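Local atomic coordinates of alanine racemase 1 (Caldanaerobacter subterraneus subsp. tengcongensis MB4, PDB entry 4Y2W), a protein that belongs to the alanine racemase family and forms a two-subunit assembly, each chain pairing a TIM-barrel domain with a C-terminal beta-rich domain. Residues 165-171 and 183-187; 173-177 and 234-239; 300-304 and 333-337. The protein carries 1 engineered substitution. One frame throughout, in Å; residues are numbered along the deposited sequence.

Contact 1: 165-171 and 183-187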
# COMPACT_ATOMS: atom_id res chain seq x y z
N ILE A 165 -28.70 -13.75 5.23
CA ILE A 165 -29.13 -13.01 4.06
C ILE A 165 -28.89 -11.53 4.35
O ILE A 165 -29.24 -11.05 5.43
CB ILE A 165 -30.60 -13.28 3.69
CG1 ILE A 165 -31.02 -12.45 2.47
CG2 ILE A 165 -31.53 -12.99 4.87
CD1 ILE A 165 -32.27 -12.95 1.78
N TYR A 166 -28.27 -10.81 3.42
CA TYR A 166 -27.91 -9.43 3.68
C TYR A 166 -27.88 -8.53 2.46
O TYR A 166 -27.93 -9.00 1.32
CB TYR A 166 -26.56 -9.36 4.40
CG TYR A 166 -25.34 -9.72 3.57
CD1 TYR A 166 -25.07 -11.04 3.23
CD2 TYR A 166 -24.45 -8.73 3.14
CE1 TYR A 166 -23.95 -11.36 2.47
CE2 TYR A 166 -23.33 -9.05 2.39
CZ TYR A 166 -23.09 -10.37 2.06
OH TYR A 166 -21.98 -10.68 1.31
N SER A 167 -27.83 -7.23 2.74
CA SER A 167 -27.73 -6.19 1.72
C SER A 167 -26.81 -5.08 2.25
O SER A 167 -26.21 -5.23 3.32
CB SER A 167 -29.12 -5.64 1.40
OG SER A 167 -29.10 -4.83 0.23
N HIS A 168 -26.72 -3.98 1.51
CA HIS A 168 -25.79 -2.89 1.83
C HIS A 168 -26.39 -1.54 1.43
O HIS A 168 -26.90 -1.40 0.32
CB HIS A 168 -24.46 -3.12 1.09
CG HIS A 168 -23.29 -2.42 1.70
ND1 HIS A 168 -22.45 -3.03 2.61
CD2 HIS A 168 -22.81 -1.17 1.53
CE1 HIS A 168 -21.50 -2.18 2.97
NE2 HIS A 168 -21.70 -1.04 2.33
N PHE A 169 -26.33 -0.57 2.34
CA PHE A 169 -26.88 0.77 2.08
C PHE A 169 -25.98 1.56 1.13
O PHE A 169 -24.76 1.57 1.30
CB PHE A 169 -27.06 1.56 3.38
CG PHE A 169 -28.19 1.06 4.25
CD1 PHE A 169 -29.49 1.03 3.77
CD2 PHE A 169 -27.94 0.65 5.55
CE1 PHE A 169 -30.53 0.58 4.57
CE2 PHE A 169 -28.98 0.20 6.36
CZ PHE A 169 -30.27 0.17 5.87
N ALA A 170 -26.58 2.23 0.15
CA ALA A 170 -25.84 3.00 -0.85
C ALA A 170 -25.48 4.41 -0.39
O ALA A 170 -24.45 4.94 -0.81
CB ALA A 170 -26.63 3.07 -2.15
N ALA A 171 -26.31 5.01 0.46
CA ALA A 171 -26.09 6.39 0.89
C ALA A 171 -26.41 6.61 2.37
O ALA A 171 -27.02 7.61 2.74
CB ALA A 171 -26.90 7.35 0.02
N GLN A 183 -34.48 1.22 0.71
CA GLN A 183 -33.68 0.00 0.57
C GLN A 183 -34.06 -1.03 1.63
O GLN A 183 -34.12 -2.22 1.35
CB GLN A 183 -32.18 0.31 0.68
CG GLN A 183 -31.60 1.09 -0.48
CD GLN A 183 -30.08 1.16 -0.43
OE1 GLN A 183 -29.51 2.20 -0.10
NE2 GLN A 183 -29.43 0.05 -0.74
N PHE A 184 -34.31 -0.55 2.85
CA PHE A 184 -34.69 -1.42 3.95
C PHE A 184 -36.02 -2.13 3.68
O PHE A 184 -36.12 -3.34 3.86
CB PHE A 184 -34.79 -0.62 5.25
CG PHE A 184 -35.04 -1.46 6.47
CD1 PHE A 184 -34.01 -2.16 7.06
CD2 PHE A 184 -36.31 -1.55 7.02
CE1 PHE A 184 -34.24 -2.95 8.18
CE2 PHE A 184 -36.55 -2.33 8.13
CZ PHE A 184 -35.51 -3.03 8.72
N ASP A 185 -37.02 -1.38 3.23
CA ASP A 185 -38.34 -1.94 2.93
C ASP A 185 -38.27 -3.01 1.84
O ASP A 185 -38.81 -4.10 2.02
CB ASP A 185 -39.33 -0.83 2.53
CG ASP A 185 -39.71 0.08 3.69
OD1 ASP A 185 -39.32 -0.19 4.84
OD2 ASP A 185 -40.42 1.08 3.45
N LYS A 186 -37.61 -2.71 0.73
CA LYS A 186 -37.41 -3.70 -0.34
C LYS A 186 -36.85 -5.00 0.21
O LYS A 186 -37.32 -6.09 -0.13
CB LYS A 186 -36.45 -3.17 -1.41
CG LYS A 186 -37.05 -2.16 -2.36
CD LYS A 186 -36.14 -1.95 -3.56
CE LYS A 186 -36.64 -0.82 -4.44
NZ LYS A 186 -35.74 -0.61 -5.62
N PHE A 187 -35.84 -4.86 1.07
CA PHE A 187 -35.17 -6.00 1.69
C PHE A 187 -36.17 -6.81 2.52
O PHE A 187 -36.31 -8.02 2.31
CB PHE A 187 -34.02 -5.51 2.57
CG PHE A 187 -33.12 -6.61 3.07
CD1 PHE A 187 -32.47 -7.45 2.18
CD2 PHE A 187 -32.89 -6.77 4.43
CE1 PHE A 187 -31.64 -8.46 2.64
CE2 PHE A 187 -32.06 -7.78 4.89
CZ PHE A 187 -31.43 -8.62 4.00
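Gln183 on helix 177-195 clamps the loop that follows strand 160-166, gripping Ala170 and His168 with the two ends of one amide. Its OE1 takes the N-H of Ala170 at 2.9 Å in a nearly straight bond (177°), in the carbonyl plane and on a lone pair. Its NE2 reaches His168 O at 3.1 Å, a weak, bent bond. Glutamine suits the place because its long chain, extended beyond CG (chi2 -171°), carries the amide from the helix to the loop. The ring of Phe169 stands almost square to the amide, and OE1 meets it at the edge, 4.0 Å from CD1.

One helical turn on, Phe187 lays its ring against the backbone of Ile165 and Tyr166 and against Ser167 CB, with CG anti to the backbone N (chi1 -170°). The ring's CZ lies 3.6 Å from Ile165 O, near the ring plane. CB of Ser167 makes an off-centre CH-pi contact, 4.3 Å from the ring centroid, while the Ile165 side chain slides past the ring in the opposite direction, CG1 4.0 Å from Phe187 CE1.

In the second shell, Thr134 bonds both Gln183 NE2 and Ser167 OG, and Ser167 OG also reaches Ile132 O. Phe184, beside Phe169, meets Tyr217 edge-to-face. The contact thus joins strand and helix within a beta-alpha-beta unit of the TIM barrel. The Phe187 ring packs against residues 165-167, whereas one straight amide bond and one weak one hold the loop carrying His168, whose side chain touches the bound alanine, and Ala170, whose backbone bonds to the second subunit.

Contact 2: 173-177 and 234-239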
# COMPACT_ATOMS: atom_id res chain seq x y z
N SER A 173 -23.88 6.78 4.67
CA SER A 173 -22.83 7.74 5.02
C SER A 173 -23.19 9.16 4.58
O SER A 173 -22.78 10.14 5.21
CB SER A 173 -21.50 7.33 4.39
OG SER A 173 -21.07 6.06 4.87
N GLU A 174 -23.94 9.27 3.48
CA GLU A 174 -24.42 10.55 2.97
C GLU A 174 -25.73 10.97 3.64
O GLU A 174 -26.20 12.10 3.46
CB GLU A 174 -24.59 10.51 1.45
CG GLU A 174 -23.28 10.54 0.66
CD GLU A 174 -22.55 9.21 0.59
OE1 GLU A 174 -23.04 8.20 1.14
OE2 GLU A 174 -21.46 9.17 -0.02
N ASP A 175 -26.33 10.05 4.39
CA ASP A 175 -27.53 10.30 5.18
C ASP A 175 -28.74 10.67 4.32
O ASP A 175 -29.46 11.63 4.61
CB ASP A 175 -27.27 11.36 6.26
CG ASP A 175 -28.26 11.29 7.40
OD1 ASP A 175 -28.70 10.18 7.77
OD2 ASP A 175 -28.61 12.36 7.95
N ASP A 176 -28.94 9.91 3.24
CA ASP A 176 -30.17 9.97 2.47
C ASP A 176 -31.14 8.99 3.13
O ASP A 176 -31.15 7.80 2.81
CB ASP A 176 -29.91 9.58 1.01
CG ASP A 176 -31.15 9.72 0.12
OD1 ASP A 176 -32.27 9.91 0.64
OD2 ASP A 176 -30.99 9.64 -1.11
N ARG A 177 -31.93 9.51 4.07
CA ARG A 177 -32.80 8.69 4.91
C ARG A 177 -33.92 8.05 4.09
O ARG A 177 -34.30 6.91 4.35
CB ARG A 177 -33.40 9.53 6.04
CG ARG A 177 -32.37 10.17 6.97
CD ARG A 177 -32.18 9.40 8.27
NE ARG A 177 -31.10 9.98 9.08
CZ ARG A 177 -30.94 9.81 10.39
NH1 ARG A 177 -31.79 9.08 11.11
NH2 ARG A 177 -29.91 10.39 11.01
N PRO A 234 -17.40 7.26 9.25
CA PRO A 234 -17.43 7.12 7.79
C PRO A 234 -17.68 8.43 7.03
O PRO A 234 -17.31 8.53 5.86
CB PRO A 234 -18.59 6.14 7.55
CG PRO A 234 -19.49 6.33 8.73
CD PRO A 234 -18.60 6.67 9.88
N SER A 235 -18.30 9.40 7.69
CA SER A 235 -18.59 10.69 7.07
C SER A 235 -18.86 11.75 8.13
O SER A 235 -18.69 11.50 9.33
CB SER A 235 -19.79 10.56 6.13
OG SER A 235 -20.99 10.37 6.86
N LYS A 236 -19.27 12.94 7.70
CA LYS A 236 -19.62 14.02 8.61
C LYS A 236 -21.11 14.06 8.95
O LYS A 236 -21.50 14.76 9.88
CB LYS A 236 -19.16 15.36 8.03
CG LYS A 236 -17.67 15.40 7.76
CD LYS A 236 -17.18 16.81 7.44
CE LYS A 236 -15.66 16.88 7.49
NZ LYS A 236 -15.01 15.91 6.57
N ARG A 237 -21.93 13.30 8.22
CA ARG A 237 -23.38 13.26 8.45
C ARG A 237 -23.81 12.07 9.32
O ARG A 237 -24.74 11.34 8.97
CB ARG A 237 -24.14 13.22 7.12
CG ARG A 237 -23.67 14.21 6.07
CD ARG A 237 -24.80 14.54 5.09
NE ARG A 237 -24.39 14.40 3.69
CZ ARG A 237 -23.61 15.25 3.02
NH1 ARG A 237 -23.11 16.33 3.62
NH2 ARG A 237 -23.32 15.00 1.75
N VAL A 238 -23.14 11.90 10.45
CA VAL A 238 -23.48 10.84 11.41
C VAL A 238 -23.55 11.45 12.81
O VAL A 238 -22.94 12.49 13.07
CB VAL A 238 -22.46 9.67 11.38
CG1 VAL A 238 -22.43 9.04 10.00
CG2 VAL A 238 -21.07 10.13 11.79
N GLU A 239 -24.30 10.81 13.70
CA GLU A 239 -24.63 11.41 15.00
C GLU A 239 -23.46 11.44 15.99
O GLU A 239 -23.34 12.38 16.77
CB GLU A 239 -25.85 10.71 15.60
CG GLU A 239 -27.11 10.88 14.76
CD GLU A 239 -28.37 10.35 15.42
OE1 GLU A 239 -28.27 9.65 16.45
OE2 GLU A 239 -29.47 10.64 14.90
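Arg237 and Ser235 meet Glu174 and Ser173 where the loop between strand 160-166 of the TIM barrel and helix 177-195 meets the chain leading from the last barrel strand, 222-224, to strand 248-260. A salt-bridge network of Asp175, Arg177 and Glu239 adds to this surface contact.

The clearest hydrogen bond between the loops goes from Arg237 NE to Glu174 O, at 2.9 Å with an N-H...O angle of 138°. The oxygen lies at the edge of the guanidinium, close to its plane, but the donor sits about 40° above the carbonyl plane. Arginine suits an exposed loop here, because its long chain, bent at chi3 (-129°), can reach a main-chain oxygen across the gap. Ser235 OG also approaches Ser173 O, at a modelled separation too short to be trusted in detail.

Charged groups make the second set of contacts. Arg177 NE forms a salt bridge with Asp175 OD1 at 2.7 Å, met on the syn side of the carboxylate. Glu239 OE2 lies at the edge of the Arg177 guanidinium, 3.9 Å from Arg177 NH2, a long ion pair in which the two side chains cross at about a right angle. Glu239 OE1 is taken by Lys241. In sequence between Asp175 and Arg177, Asp176 occupies the N-cap of helix 177-195, its OD1 accepting the N-H of Tyr179, a place that suits a short acidic side chain.

Packing completes the join. Ser173 rests on Ala210, and Glu174 packs on Gly269 of the second subunit. A small serine lets the loops approach closely, with Ser173 OG 3.7 Å from Pro234 CB. Where Asp175 faces Arg237, its CB lies 3.7 Å from Arg237 CB.

Contact 3: 300-304 and 333-337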
# COMPACT_ATOMS: atom_id res chain seq x y z
N LYS A 300 1.10 19.46 8.01
CA LYS A 300 1.94 19.66 9.17
C LYS A 300 1.85 18.45 10.08
O LYS A 300 0.75 17.99 10.40
CB LYS A 300 1.51 20.93 9.91
CG LYS A 300 1.56 22.18 9.05
CD LYS A 300 1.06 23.40 9.79
CE LYS A 300 1.14 24.64 8.91
NZ LYS A 300 0.88 25.89 9.68
N LEU A 301 3.01 17.92 10.46
CA LEU A 301 3.09 16.76 11.35
C LEU A 301 3.36 17.23 12.77
O LEU A 301 3.74 18.38 12.98
CB LEU A 301 4.22 15.82 10.91
CG LEU A 301 4.33 15.47 9.42
CD1 LEU A 301 5.54 14.58 9.18
CD2 LEU A 301 3.06 14.80 8.92
N LEU A 302 3.16 16.33 13.73
CA LEU A 302 3.36 16.67 15.13
C LEU A 302 4.75 16.25 15.60
O LEU A 302 5.19 15.13 15.34
CB LEU A 302 2.30 16.00 16.01
CG LEU A 302 0.88 16.56 15.88
CD1 LEU A 302 -0.11 15.68 16.62
CD2 LEU A 302 0.82 18.00 16.39
N LEU A 303 5.42 17.16 16.29
CA LEU A 303 6.74 16.92 16.86
C LEU A 303 6.83 17.72 18.16
O LEU A 303 6.84 18.95 18.12
CB LEU A 303 7.83 17.38 15.89
CG LEU A 303 9.26 17.50 16.43
CD1 LEU A 303 9.76 16.16 16.97
CD2 LEU A 303 10.20 18.03 15.36
N LYS A 304 6.86 17.01 19.29
CA LYS A 304 6.88 17.64 20.61
C LYS A 304 5.64 18.50 20.86
O LYS A 304 5.71 19.52 21.54
CB LYS A 304 8.15 18.49 20.80
CG LYS A 304 9.45 17.72 20.65
CD LYS A 304 10.63 18.67 20.54
CE LYS A 304 11.92 18.02 21.00
NZ LYS A 304 12.09 18.10 22.48
N ASP A 333 13.83 11.91 18.02
CA ASP A 333 12.57 12.43 18.53
C ASP A 333 11.43 11.88 17.67
O ASP A 333 11.56 11.78 16.45
CB ASP A 333 12.54 13.96 18.51
CG ASP A 333 13.40 14.58 19.60
OD1 ASP A 333 13.75 13.86 20.58
OD2 ASP A 333 13.73 15.78 19.49
N GLU A 334 10.33 11.53 18.32
CA GLU A 334 9.17 10.97 17.63
C GLU A 334 8.50 12.03 16.75
O GLU A 334 8.36 13.19 17.16
CB GLU A 334 8.17 10.44 18.66
CG GLU A 334 6.92 9.81 18.07
CD GLU A 334 5.98 9.31 19.14
OE1 GLU A 334 5.48 8.17 19.02
OE2 GLU A 334 5.73 10.06 20.11
N VAL A 335 8.09 11.63 15.56
CA VAL A 335 7.31 12.49 14.67
C VAL A 335 6.02 11.77 14.29
O VAL A 335 6.06 10.72 13.65
CB VAL A 335 8.10 12.85 13.40
CG1 VAL A 335 7.23 13.65 12.44
CG2 VAL A 335 9.35 13.62 13.76
N VAL A 336 4.89 12.33 14.70
CA VAL A 336 3.59 11.70 14.48
C VAL A 336 2.97 12.21 13.18
O VAL A 336 2.87 13.41 12.94
CB VAL A 336 2.63 11.95 15.67
CG1 VAL A 336 1.25 11.36 15.39
CG2 VAL A 336 3.21 11.34 16.93
N ILE A 337 2.55 11.27 12.34
CA ILE A 337 1.96 11.55 11.04
C ILE A 337 0.43 11.47 11.12
O ILE A 337 -0.27 12.32 10.57
CB ILE A 337 2.44 10.52 10.00
CG1 ILE A 337 3.98 10.49 9.96
CG2 ILE A 337 1.88 10.84 8.62
CD1 ILE A 337 4.55 9.18 9.47
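Leu301 spreads its fork against Val335 and Ile337: CD1 rests 3.8 Å from Val335 CG1, while CD2 settles 4.1 Å from Ile337 CG2, so the two methyls fill the dip between those residues. Anti to the carbonyl carbon, the leucine's CG (chi1 -47°) carries the fork there. Two residues on, Leu303 lowers CD1 into the hollow beside Glu334 O, 4.1 Å from Val335 CG2 and 3.9 Å from Asp333 CB. Val335, branched at CB, thus sits as a bump between the two leucines. Leu302 and Val336 project from the opposite face, CB to CB at 4.1 Å.

Leu302 and Val336 are an antiparallel hydrogen-bonded pair. Leu302 N lies 3.0 Å from Val336 O. The return bond brings Val336 N within 2.9 Å of Leu302 O. The N-to-C directions of the short segments 300-303 and 334-336 make an angle of 143°, antiparallel but well splayed. Strand 334-336 also pairs with strand 248-260, and Ile283 of strand 278-283 touches both Leu301 and Val335.

Lys304 passes its CE by Asp333, whose OD2 accepts the N-H of Glu330. The charges lie beyond salt-bridge range, so cohesion between these two segments rests chiefly on one pair of main-chain bonds and interlocked aliphatic side chains.

Followed from the N terminus, contact 1 opens at the end part of strand 160-166 and in the loop after it, then contact 2 opens at 173-177, before helix 177-195 returns to close contact 1 at 183-187. Contact 2 closes only much later, at 234-239, after strands 203-208 and 222-224, so the two contacts cross. They also touch, through a probable hydrogen bond from Asp176 N to Ala171 O. Together they tie one barrel loop both to its own helix and to the chain leaving the eighth barrel strand, and both touch the second subunit. Contact 3 follows in series and joins strands 300-303 and 334-336 of the C-terminal domain, closing a loop of 28 residues.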